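Local coordinates for protein manganese lipoxygenase (Gaeumannomyces graminis, PDB 5FX8) that oxygenates linoleic and alpha-linolenic acids to 11S- and 13R-hydroperoxy fatty acids with a catalytic manganese ion, at residues F164-R168 and F278-D282; P173-R178 and S380-I384; H180-L186 and L203-K208; R211-H217 and C234-L240. All coordinates share one frame; numbering follows the deposited sequence.

Interaction 1. Residues F164-R168 and F278-D282; sequences FSMER and FNNND
R168 and D282 belong to a buried salt-bridge network that ties the chain at helix 161-166 to the long helix 268-305, and E167 completes it. R168 NH1 lies 2.9 Å from D282 OD2, which sits at the edge of the guanidinium, near its plane; the carboxylate is turned almost perpendicular, 88° away. Through the other terminal nitrogen, NH2, R168 pairs with the carboxylate of its chain neighbour E167, whose OE1 also bonds to H496. Bends at chi2 (-47°) and chi3 turn the guanidinium toward D282 and leave R168 NE 3.2 Å from F164 O, to which it donates. F278 covers one face of the guanidinium edge-on, with its CE1 3.6 Å from R168 CZ and over the centre of the group, while E167 CB lies over the opposite face. Such bracketing by bonds and hydrocarbon probably fixes the rotation of the charged group. In the lipoxygenase fold, helix 268-305 also carries the manganese ligands H290 and H294, and the side chain of D282 is about 11 Å from that of H290. Beside the ion pairs, F164 and F278 form an offset edge-to-face stack, centroids 5.3 Å apart and planes at 74°, with the edge of F164 directed at the face of F278. N279 brings OD1 to 3.3 Å from F164 CE1, whereas its ND2 is bonded to L495 O; D282 OD1 bonds to H217 and OD2 to N172.

Interaction 2. Residues P173-R178 and S380-I384; sequences PYVLKR and SRGLI
R381 reaches lengthwise along the chain that leads into strand 177-178 and presents the edge of its guanidinium to two backbone carbonyls. It follows helix 374-380, which closes in a Schellman motif with G382 at positive phi, so a helix terminus is docked beside an outer strand of the five-stranded antiparallel sheet. The end of R381 grips one oxygen with two nitrogens: NH1 lies 2.8 Å and NH2 3.0 Å from P173 O, which stays in the guanidinium plane while the donors come from opposite faces of the carbonyl plane. NH1 also donates to L176 O, at 2.8 Å and on a lone pair, although here the oxygen is 26° out of the guanidinium plane. Y174 O lies over one face near the rim and L383 CD1 over the opposite face, also off-centre; the Y174 ring is inclined to the group by 27°. D377, in helix 374-380, forms a salt bridge with NH2. The Y174 side chain lies about 8 Å from those of the manganese ligands H290 and H478. L176 and L383 add an apolar touch, CD2 to CD2 at 4.2 Å. A second arginine works in the reverse direction: R178 N donates to R381 O at 3.0 Å, and its side chain, bonded to G210 O and P390 O by the terminal nitrogens, bends at chi3 (-65°) to bring NE 2.7 Å from G382 O, which lies almost exactly in the guanidinium plane.

Interaction 3. Residues H180-L186 and L203-K208; sequences HPTKDKL and LEALHK
P181 and K208 bring the two backbones together, their CA atoms 4.7 Å apart, where the irregular loop 180-186 passes the end of helix 203-208 and curves round the H207 side chain. With CG anti to the backbone nitrogen (chi1 -175°), the H207 ring leaves the helix and enters the loop edge first, so that the carbonyls of H180 and D184 both lie near the ring plane. NE2 donates to H180 O at 2.8 Å; the bond is somewhat bent, 148° at the hydrogen, and the nitrogen stands 35° out of the carbonyl plane, above it and not on a lone pair. D184 O lies at the same edge, 3.0 Å from both H207 CE1 and NE2, and P181 O stands over one face of the imidazole. L186 CD2 comes obliquely to 3.7 Å from H207 ND1, and the second methyl of this leucine, CD1, packs at 4.2 Å on L203 CB one turn back along the helix. On the proline side, P181 CG rests 3.7 Å from K208 O. The loop holds its own curvature through side chains: H180 ND1 accepts the amides of T182 and K183, and D184 OD2 takes the amide of H180. These bonds probably help to position the carbonyl that H207 uses. The contact lies at the surface, away from the manganese, and seats the short helix on the sheet: L186, L203 and H207 all touch L212 of strand 212-216, L203 also meets V195 of helix 192-199 and L237 of strand 235-241, and S388 borders H180 and P181.

Interaction 4. Residues R211-H217 and C234-L240; sequences RLFLVDH and CQGLFYL
F213 and F238 take nearly the same first torsion, chi1 -58° and -56°, which sets each CG beside its own backbone nitrogen; both side chains leave the same face of the sheet. Their backbones form a hydrogen-bonded antiparallel pair, with F213 N to F238 O and F238 N to F213 O both at 2.8 Å, and F213 CB stands 4.3 Å from F238 CB. From there the rings part. That of F213 runs along the neighbouring strand with its edge toward L240, CE1 to L240 CB 4.2 Å, while that of F238 leans toward V215, where CE1 meets V215 CG2 at 3.7 Å. G236, paired with V215 through two more backbone bonds, has no side chain to get in the way of this lean. L212, L214, L237 and Y239 occupy the other face, where L212 CD2 packs 3.8 Å from Y239 CB. R211 lengthens the ladder beyond the strand: its carbonyl receives L240 N, and its NE donates to L240 O at 3.2 Å, from above the carbonyl plane although the oxygen lies in the guanidinium plane. H217 N to C234 O finishes the other end. F247 stacks edge-to-face on F213, and L237 bonds on to strand 246-253. These are neighbouring strands, second and third in a five-stranded antiparallel sheet whose strand order follows the sequence.

The four contacts lie in or around one sheet. Interaction 4 is its buried interior, a ladder of backbone bonds with mostly apolar side chains; interaction 2 lies at its outer edge, where strand 177-178 neighbours 212-216 and arginines bond to carbonyls. Interaction 1, also buried, joins helix 161-166 to the metal-ligand-bearing helix 268-305 beside the face with F213, V215 and F238, F278 CZ packing 3.4 Å from V215 CG1, and relies on ion pairs and an edge-to-face ring pair. Interaction 3 lies on the surface against the opposite face, where L206 and L186 meet L212, and uses one histidine bond plus leucines. Interactions 1 and 3 do not touch, whereas both reach interactions 2 and 4.

Interaction 1. Residues F164-R168 and F278-D282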
# COMPACT_ATOMS: atom_id res chain seq x y z
N PHE A 164 4.94 2.32 -23.39
CA PHE A 164 3.64 2.95 -23.18
C PHE A 164 2.51 1.98 -23.43
O PHE A 164 1.47 2.04 -22.77
CB PHE A 164 3.48 4.17 -24.08
CG PHE A 164 2.11 4.74 -24.04
CD1 PHE A 164 1.68 5.45 -22.93
CD2 PHE A 164 1.23 4.53 -25.09
CE1 PHE A 164 0.40 5.96 -22.88
CE2 PHE A 164 -0.03 5.03 -25.04
CZ PHE A 164 -0.45 5.76 -23.94
N SER A 165 2.66 1.09 -24.40
CA SER A 165 1.61 0.12 -24.65
C SER A 165 1.65 -1.01 -23.61
O SER A 165 0.61 -1.42 -23.10
CB SER A 165 1.75 -0.42 -26.06
OG SER A 165 3.05 -0.94 -26.21
N MET A 166 2.83 -1.49 -23.26
CA MET A 166 2.91 -2.61 -22.33
C MET A 166 2.39 -2.27 -20.93
O MET A 166 2.01 -3.19 -20.20
CB MET A 166 4.34 -3.11 -22.24
CG MET A 166 4.75 -3.93 -23.41
SD MET A 166 3.51 -5.14 -23.81
CE MET A 166 4.13 -6.50 -22.86
N GLU A 167 2.37 -1.00 -20.52
CA GLU A 167 1.77 -0.65 -19.24
C GLU A 167 0.33 -1.14 -19.12
O GLU A 167 -0.11 -1.45 -18.01
CB GLU A 167 1.83 0.87 -19.03
CG GLU A 167 3.14 1.38 -18.45
CD GLU A 167 3.28 2.90 -18.51
OE1 GLU A 167 2.31 3.61 -18.80
OE2 GLU A 167 4.40 3.41 -18.29
N ARG A 168 -0.41 -1.21 -20.22
CA ARG A 168 -1.78 -1.68 -20.20
C ARG A 168 -1.88 -3.18 -19.97
O ARG A 168 -2.99 -3.69 -19.84
CB ARG A 168 -2.52 -1.35 -21.50
CG ARG A 168 -2.27 0.02 -22.07
CD ARG A 168 -2.39 1.08 -21.04
NE ARG A 168 -1.24 1.96 -21.04
CZ ARG A 168 -0.92 2.75 -20.04
NH1 ARG A 168 -1.67 2.76 -18.97
NH2 ARG A 168 0.13 3.53 -20.12
N PHE A 278 -3.10 10.58 -21.86
CA PHE A 278 -3.65 9.26 -21.59
C PHE A 278 -3.19 8.74 -20.24
O PHE A 278 -3.96 8.12 -19.52
CB PHE A 278 -3.26 8.29 -22.70
CG PHE A 278 -3.76 6.88 -22.48
CD1 PHE A 278 -3.05 5.98 -21.70
CD2 PHE A 278 -4.91 6.44 -23.11
CE1 PHE A 278 -3.48 4.71 -21.53
CE2 PHE A 278 -5.34 5.15 -22.94
CZ PHE A 278 -4.61 4.29 -22.13
N ASN A 279 -1.94 8.98 -19.87
CA ASN A 279 -1.50 8.45 -18.59
C ASN A 279 -2.19 9.14 -17.42
O ASN A 279 -2.38 8.54 -16.36
CB ASN A 279 0.01 8.57 -18.48
CG ASN A 279 0.72 7.55 -19.34
OD1 ASN A 279 0.18 6.52 -19.67
ND2 ASN A 279 1.94 7.86 -19.71
N ASN A 280 -2.56 10.40 -17.62
CA ASN A 280 -3.35 11.14 -16.65
C ASN A 280 -4.73 10.52 -16.48
O ASN A 280 -5.22 10.34 -15.36
CB ASN A 280 -3.43 12.58 -17.13
CG ASN A 280 -4.19 13.46 -16.21
OD1 ASN A 280 -5.32 13.83 -16.48
ND2 ASN A 280 -3.56 13.81 -15.12
N ASN A 281 -5.37 10.20 -17.60
CA ASN A 281 -6.68 9.57 -17.51
C ASN A 281 -6.59 8.17 -16.91
O ASN A 281 -7.46 7.77 -16.12
CB ASN A 281 -7.33 9.54 -18.88
CG ASN A 281 -7.61 10.92 -19.41
OD1 ASN A 281 -7.36 11.21 -20.58
ND2 ASN A 281 -8.13 11.78 -18.56
N ASP A 282 -5.55 7.43 -17.25
CA ASP A 282 -5.36 6.09 -16.73
C ASP A 282 -5.06 6.10 -15.23
O ASP A 282 -5.53 5.23 -14.50
CB ASP A 282 -4.24 5.39 -17.50
CG ASP A 282 -4.27 3.90 -17.33
OD1 ASP A 282 -5.24 3.28 -17.81
OD2 ASP A 282 -3.34 3.36 -16.69

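Interaction 2. Residues P173-R178 and S380-I384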
# COMPACT_ATOMS: atom_id res chain seq x y z
N PRO A 173 -3.68 -3.24 -15.70
CA PRO A 173 -4.16 -4.21 -16.68
C PRO A 173 -5.67 -4.41 -16.69
O PRO A 173 -6.16 -5.33 -17.33
CB PRO A 173 -3.48 -5.49 -16.19
CG PRO A 173 -3.51 -5.31 -14.70
CD PRO A 173 -3.20 -3.87 -14.46
N TYR A 174 -6.39 -3.58 -15.96
CA TYR A 174 -7.79 -3.81 -15.73
C TYR A 174 -8.69 -3.02 -16.67
O TYR A 174 -9.90 -3.07 -16.50
CB TYR A 174 -8.11 -3.47 -14.29
CG TYR A 174 -7.61 -4.50 -13.35
CD1 TYR A 174 -8.17 -5.77 -13.34
CD2 TYR A 174 -6.60 -4.23 -12.47
CE1 TYR A 174 -7.75 -6.68 -12.51
CE2 TYR A 174 -6.17 -5.17 -11.61
CZ TYR A 174 -6.77 -6.39 -11.65
OH TYR A 174 -6.38 -7.35 -10.81
N VAL A 175 -8.14 -2.31 -17.67
CA VAL A 175 -8.96 -1.44 -18.50
C VAL A 175 -8.93 -1.93 -19.94
O VAL A 175 -9.93 -1.88 -20.64
CB VAL A 175 -8.57 0.06 -18.36
CG1 VAL A 175 -7.20 0.38 -18.85
CG2 VAL A 175 -9.53 0.94 -19.09
N LEU A 176 -7.81 -2.49 -20.37
CA LEU A 176 -7.66 -2.86 -21.77
C LEU A 176 -8.65 -3.95 -22.19
O LEU A 176 -8.99 -4.85 -21.42
CB LEU A 176 -6.23 -3.33 -22.01
CG LEU A 176 -5.87 -3.69 -23.45
CD1 LEU A 176 -5.65 -2.39 -24.25
CD2 LEU A 176 -4.69 -4.63 -23.49
N LYS A 177 -9.09 -3.90 -23.44
CA LYS A 177 -10.07 -4.85 -23.91
C LYS A 177 -9.90 -5.01 -25.41
O LYS A 177 -9.73 -4.02 -26.11
CB LYS A 177 -11.48 -4.38 -23.54
CG LYS A 177 -12.50 -4.64 -24.59
CD LYS A 177 -13.44 -3.45 -24.74
CE LYS A 177 -14.28 -3.54 -26.02
NZ LYS A 177 -15.16 -2.34 -26.14
N ARG A 178 -9.90 -6.26 -25.88
CA ARG A 178 -9.76 -6.55 -27.30
C ARG A 178 -11.04 -6.20 -28.05
O ARG A 178 -12.14 -6.38 -27.54
CB ARG A 178 -9.44 -8.02 -27.51
CG ARG A 178 -9.08 -8.37 -28.93
CD ARG A 178 -9.16 -9.86 -29.17
NE ARG A 178 -8.19 -10.62 -28.40
CZ ARG A 178 -7.07 -11.14 -28.88
NH1 ARG A 178 -6.76 -11.02 -30.14
NH2 ARG A 178 -6.26 -11.80 -28.07
N SER A 380 -13.46 -12.27 -20.44
CA SER A 380 -14.51 -11.36 -20.86
C SER A 380 -13.95 -10.17 -21.63
O SER A 380 -14.61 -9.66 -22.52
CB SER A 380 -15.30 -10.90 -19.66
OG SER A 380 -14.67 -9.75 -19.14
N ARG A 381 -12.74 -9.72 -21.32
CA ARG A 381 -12.10 -8.69 -22.13
C ARG A 381 -11.29 -9.23 -23.30
O ARG A 381 -10.64 -8.44 -23.99
CB ARG A 381 -11.20 -7.82 -21.27
CG ARG A 381 -11.99 -7.00 -20.29
CD ARG A 381 -11.16 -6.10 -19.48
NE ARG A 381 -10.42 -6.79 -18.45
CZ ARG A 381 -9.18 -6.47 -18.12
NH1 ARG A 381 -8.57 -5.50 -18.74
NH2 ARG A 381 -8.57 -7.11 -17.18
N GLY A 382 -11.28 -10.54 -23.56
CA GLY A 382 -10.60 -11.05 -24.73
C GLY A 382 -9.09 -11.08 -24.68
O GLY A 382 -8.46 -11.03 -25.72
N LEU A 383 -8.49 -11.21 -23.50
CA LEU A 383 -7.04 -11.14 -23.36
C LEU A 383 -6.35 -12.49 -23.12
O LEU A 383 -5.13 -12.50 -22.94
CB LEU A 383 -6.68 -10.18 -22.23
CG LEU A 383 -7.28 -8.78 -22.33
CD1 LEU A 383 -6.79 -7.91 -21.25
CD2 LEU A 383 -6.93 -8.13 -23.61
N ILE A 384 -7.07 -13.62 -23.10
CA ILE A 384 -6.48 -14.93 -22.83
C ILE A 384 -6.66 -15.84 -24.04
O ILE A 384 -7.79 -16.00 -24.52
CB ILE A 384 -7.12 -15.60 -21.60
CG1 ILE A 384 -6.81 -14.81 -20.34
CG2 ILE A 384 -6.67 -17.05 -21.51
CD1 ILE A 384 -7.33 -15.42 -19.11

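Interaction 3. Residues H180-L186 and L203-K208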
# COMPACT_ATOMS: atom_id res chain seq x y z
N HIS A 180 -13.77 -7.01 -30.56
CA HIS A 180 -14.32 -8.13 -31.29
C HIS A 180 -14.53 -7.77 -32.75
O HIS A 180 -14.99 -6.67 -33.05
CB HIS A 180 -15.65 -8.55 -30.69
CG HIS A 180 -16.13 -9.87 -31.20
ND1 HIS A 180 -17.01 -9.98 -32.26
CD2 HIS A 180 -15.83 -11.13 -30.83
CE1 HIS A 180 -17.25 -11.26 -32.48
NE2 HIS A 180 -16.54 -11.98 -31.63
N PRO A 181 -14.22 -8.67 -33.68
CA PRO A 181 -14.34 -8.32 -35.10
C PRO A 181 -15.73 -7.92 -35.51
O PRO A 181 -15.87 -7.12 -36.43
CB PRO A 181 -13.90 -9.60 -35.81
CG PRO A 181 -12.98 -10.20 -34.88
CD PRO A 181 -13.56 -9.97 -33.52
N THR A 182 -16.77 -8.44 -34.87
CA THR A 182 -18.09 -8.07 -35.33
C THR A 182 -18.97 -7.54 -34.23
O THR A 182 -19.92 -6.81 -34.51
CB THR A 182 -18.82 -9.24 -35.98
OG1 THR A 182 -18.97 -10.29 -35.03
CG2 THR A 182 -18.07 -9.71 -37.20
N LYS A 183 -18.70 -7.92 -32.99
CA LYS A 183 -19.53 -7.47 -31.89
C LYS A 183 -19.13 -6.11 -31.34
O LYS A 183 -19.85 -5.59 -30.50
CB LYS A 183 -19.51 -8.50 -30.76
CG LYS A 183 -20.12 -9.80 -31.17
CD LYS A 183 -20.16 -10.80 -30.04
CE LYS A 183 -20.57 -12.14 -30.59
NZ LYS A 183 -21.71 -11.99 -31.54
N ASP A 184 -18.00 -5.55 -31.78
CA ASP A 184 -17.57 -4.21 -31.40
C ASP A 184 -17.24 -3.41 -32.66
O ASP A 184 -16.77 -3.94 -33.65
CB ASP A 184 -16.33 -4.23 -30.46
CG ASP A 184 -16.62 -4.81 -29.07
OD1 ASP A 184 -17.74 -4.61 -28.54
OD2 ASP A 184 -15.73 -5.47 -28.49
N LYS A 185 -17.50 -2.12 -32.62
CA LYS A 185 -17.15 -1.30 -33.76
C LYS A 185 -15.90 -0.50 -33.45
O LYS A 185 -15.47 -0.42 -32.30
CB LYS A 185 -18.31 -0.38 -34.15
CG LYS A 185 -18.53 0.77 -33.20
CD LYS A 185 -19.77 1.59 -33.56
CE LYS A 185 -19.88 2.83 -32.67
NZ LYS A 185 -19.73 2.51 -31.22
N LEU A 186 -15.29 0.06 -34.48
CA LEU A 186 -14.13 0.92 -34.26
C LEU A 186 -14.55 2.15 -33.47
O LEU A 186 -15.50 2.83 -33.85
CB LEU A 186 -13.54 1.35 -35.59
CG LEU A 186 -12.97 0.25 -36.46
CD1 LEU A 186 -12.61 0.81 -37.81
CD2 LEU A 186 -11.75 -0.29 -35.79
N LEU A 203 -7.00 -0.34 -40.53
CA LEU A 203 -7.87 -0.51 -39.38
C LEU A 203 -8.92 -1.59 -39.61
O LEU A 203 -9.25 -2.34 -38.69
CB LEU A 203 -8.57 0.81 -39.03
CG LEU A 203 -7.81 1.86 -38.25
CD1 LEU A 203 -8.81 2.87 -37.84
CD2 LEU A 203 -7.15 1.31 -37.04
N GLU A 204 -9.47 -1.67 -40.81
CA GLU A 204 -10.44 -2.72 -41.09
C GLU A 204 -9.80 -4.09 -40.94
O GLU A 204 -10.34 -4.97 -40.26
CB GLU A 204 -11.02 -2.53 -42.48
CG GLU A 204 -11.92 -1.29 -42.61
CD GLU A 204 -11.18 0.09 -42.56
OE1 GLU A 204 -10.01 0.20 -42.98
OE2 GLU A 204 -11.81 1.08 -42.10
N ALA A 205 -8.62 -4.29 -41.54
CA ALA A 205 -7.99 -5.60 -41.46
C ALA A 205 -7.52 -5.90 -40.05
O ALA A 205 -7.65 -7.03 -39.58
CB ALA A 205 -6.83 -5.70 -42.44
N LEU A 206 -6.98 -4.90 -39.35
CA LEU A 206 -6.58 -5.14 -37.98
C LEU A 206 -7.77 -5.50 -37.12
O LEU A 206 -7.68 -6.37 -36.25
CB LEU A 206 -5.86 -3.93 -37.41
CG LEU A 206 -4.46 -3.72 -37.94
CD1 LEU A 206 -3.96 -2.36 -37.51
CD2 LEU A 206 -3.57 -4.80 -37.41
N HIS A 207 -8.91 -4.86 -37.37
CA HIS A 207 -10.13 -5.16 -36.64
C HIS A 207 -10.63 -6.57 -36.96
O HIS A 207 -10.96 -7.34 -36.05
CB HIS A 207 -11.17 -4.09 -36.97
CG HIS A 207 -12.45 -4.21 -36.20
ND1 HIS A 207 -13.56 -3.46 -36.49
CD2 HIS A 207 -12.80 -4.99 -35.16
CE1 HIS A 207 -14.54 -3.78 -35.68
NE2 HIS A 207 -14.11 -4.70 -34.85
N LYS A 208 -10.68 -6.93 -38.24
CA LYS A 208 -11.20 -8.23 -38.61
C LYS A 208 -10.29 -9.34 -38.12
O LYS A 208 -10.75 -10.45 -37.85
CB LYS A 208 -11.37 -8.29 -40.13
CG LYS A 208 -12.41 -9.26 -40.64
CD LYS A 208 -11.78 -10.56 -41.13
CE LYS A 208 -12.80 -11.53 -41.75
NZ LYS A 208 -12.21 -12.85 -42.14

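Interaction 4. Residues R211-H217 and C234-L240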
# COMPACT_ATOMS: atom_id res chain seq x y z
N ARG A 211 -6.81 -8.08 -33.92
CA ARG A 211 -5.54 -7.52 -33.47
C ARG A 211 -5.66 -6.10 -32.94
O ARG A 211 -4.64 -5.50 -32.64
CB ARG A 211 -4.53 -7.55 -34.62
CG ARG A 211 -4.45 -8.88 -35.31
CD ARG A 211 -3.40 -8.94 -36.39
NE ARG A 211 -2.09 -9.30 -35.88
CZ ARG A 211 -1.53 -10.50 -35.99
NH1 ARG A 211 -2.15 -11.49 -36.58
NH2 ARG A 211 -0.32 -10.71 -35.51
N LEU A 212 -6.87 -5.54 -32.79
CA LEU A 212 -7.08 -4.20 -32.25
C LEU A 212 -7.61 -4.27 -30.82
O LEU A 212 -8.53 -5.03 -30.53
CB LEU A 212 -8.06 -3.40 -33.10
CG LEU A 212 -7.59 -2.68 -34.36
CD1 LEU A 212 -8.65 -1.74 -34.77
CD2 LEU A 212 -6.30 -1.94 -34.18
N PHE A 213 -7.05 -3.43 -29.96
CA PHE A 213 -7.38 -3.36 -28.54
C PHE A 213 -7.64 -1.91 -28.18
O PHE A 213 -7.07 -1.00 -28.77
CB PHE A 213 -6.25 -3.89 -27.67
CG PHE A 213 -5.86 -5.29 -27.96
CD1 PHE A 213 -5.03 -5.59 -29.03
CD2 PHE A 213 -6.28 -6.32 -27.15
CE1 PHE A 213 -4.67 -6.89 -29.28
CE2 PHE A 213 -5.91 -7.61 -27.40
CZ PHE A 213 -5.11 -7.88 -28.48
N LEU A 214 -8.49 -1.69 -27.18
CA LEU A 214 -8.97 -0.36 -26.86
C LEU A 214 -8.87 -0.10 -25.38
O LEU A 214 -9.20 -0.97 -24.57
CB LEU A 214 -10.43 -0.19 -27.28
CG LEU A 214 -11.14 1.08 -26.83
CD1 LEU A 214 -10.47 2.31 -27.38
CD2 LEU A 214 -12.54 1.05 -27.29
N VAL A 215 -8.43 1.10 -25.01
CA VAL A 215 -8.62 1.64 -23.67
C VAL A 215 -9.53 2.85 -23.79
O VAL A 215 -9.21 3.80 -24.50
CB VAL A 215 -7.30 2.03 -23.02
CG1 VAL A 215 -7.55 2.68 -21.67
CG2 VAL A 215 -6.44 0.83 -22.90
N ASP A 216 -10.65 2.83 -23.08
CA ASP A 216 -11.68 3.85 -23.22
C ASP A 216 -11.78 4.64 -21.92
O ASP A 216 -12.51 4.24 -21.01
CB ASP A 216 -13.02 3.23 -23.58
CG ASP A 216 -14.02 4.24 -24.13
OD1 ASP A 216 -13.87 5.42 -23.85
OD2 ASP A 216 -14.96 3.86 -24.85
N HIS A 217 -11.10 5.78 -21.81
CA HIS A 217 -11.33 6.68 -20.69
C HIS A 217 -12.25 7.84 -21.04
O HIS A 217 -12.19 8.88 -20.39
CB HIS A 217 -10.01 7.23 -20.16
CG HIS A 217 -9.14 6.20 -19.54
ND1 HIS A 217 -9.65 5.17 -18.79
CD2 HIS A 217 -7.81 5.99 -19.61
CE1 HIS A 217 -8.67 4.39 -18.39
NE2 HIS A 217 -7.54 4.86 -18.88
N CYS A 234 -9.22 10.44 -22.81
CA CYS A 234 -8.57 9.77 -23.92
C CYS A 234 -9.16 8.39 -24.18
O CYS A 234 -9.54 7.66 -23.27
CB CYS A 234 -7.09 9.64 -23.66
SG CYS A 234 -6.25 11.20 -23.81
N GLN A 235 -9.24 8.05 -25.45
CA GLN A 235 -9.40 6.69 -25.90
C GLN A 235 -8.09 6.33 -26.56
O GLN A 235 -7.61 7.07 -27.42
CB GLN A 235 -10.55 6.54 -26.88
CG GLN A 235 -11.88 6.86 -26.31
CD GLN A 235 -12.95 6.68 -27.33
OE1 GLN A 235 -13.88 5.90 -27.13
NE2 GLN A 235 -12.84 7.39 -28.43
N GLY A 236 -7.50 5.22 -26.15
CA GLY A 236 -6.27 4.73 -26.73
C GLY A 236 -6.55 3.47 -27.53
O GLY A 236 -7.23 2.56 -27.05
N LEU A 237 -6.04 3.45 -28.75
CA LEU A 237 -6.14 2.30 -29.63
C LEU A 237 -4.77 1.65 -29.72
O LEU A 237 -3.77 2.32 -29.98
CB LEU A 237 -6.61 2.72 -31.01
CG LEU A 237 -7.29 1.71 -31.91
CD1 LEU A 237 -8.45 1.10 -31.21
CD2 LEU A 237 -7.76 2.48 -33.11
N PHE A 238 -4.73 0.34 -29.48
CA PHE A 238 -3.50 -0.42 -29.51
C PHE A 238 -3.65 -1.59 -30.46
O PHE A 238 -4.76 -2.00 -30.78
CB PHE A 238 -3.14 -0.89 -28.13
CG PHE A 238 -3.04 0.20 -27.13
CD1 PHE A 238 -4.16 0.71 -26.52
CD2 PHE A 238 -1.81 0.70 -26.79
CE1 PHE A 238 -4.06 1.70 -25.60
CE2 PHE A 238 -1.70 1.69 -25.87
CZ PHE A 238 -2.81 2.20 -25.27
N TYR A 239 -2.54 -2.11 -30.95
CA TYR A 239 -2.62 -3.23 -31.86
C TYR A 239 -1.48 -4.20 -31.65
O TYR A 239 -0.42 -3.85 -31.13
CB TYR A 239 -2.66 -2.80 -33.33
CG TYR A 239 -1.33 -2.49 -33.97
CD1 TYR A 239 -0.60 -1.41 -33.57
CD2 TYR A 239 -0.86 -3.25 -35.02
CE1 TYR A 239 0.58 -1.09 -34.17
CE2 TYR A 239 0.34 -2.95 -35.63
CZ TYR A 239 1.06 -1.86 -35.19
OH TYR A 239 2.24 -1.51 -35.76
N LEU A 240 -1.71 -5.44 -32.03
CA LEU A 240 -0.66 -6.45 -32.03
C LEU A 240 -0.05 -6.51 -33.43
O LEU A 240 -0.75 -6.79 -34.41
CB LEU A 240 -1.25 -7.80 -31.61
CG LEU A 240 -0.26 -8.94 -31.37
CD1 LEU A 240 0.88 -8.50 -30.48
CD2 LEU A 240 -1.01 -10.09 -30.74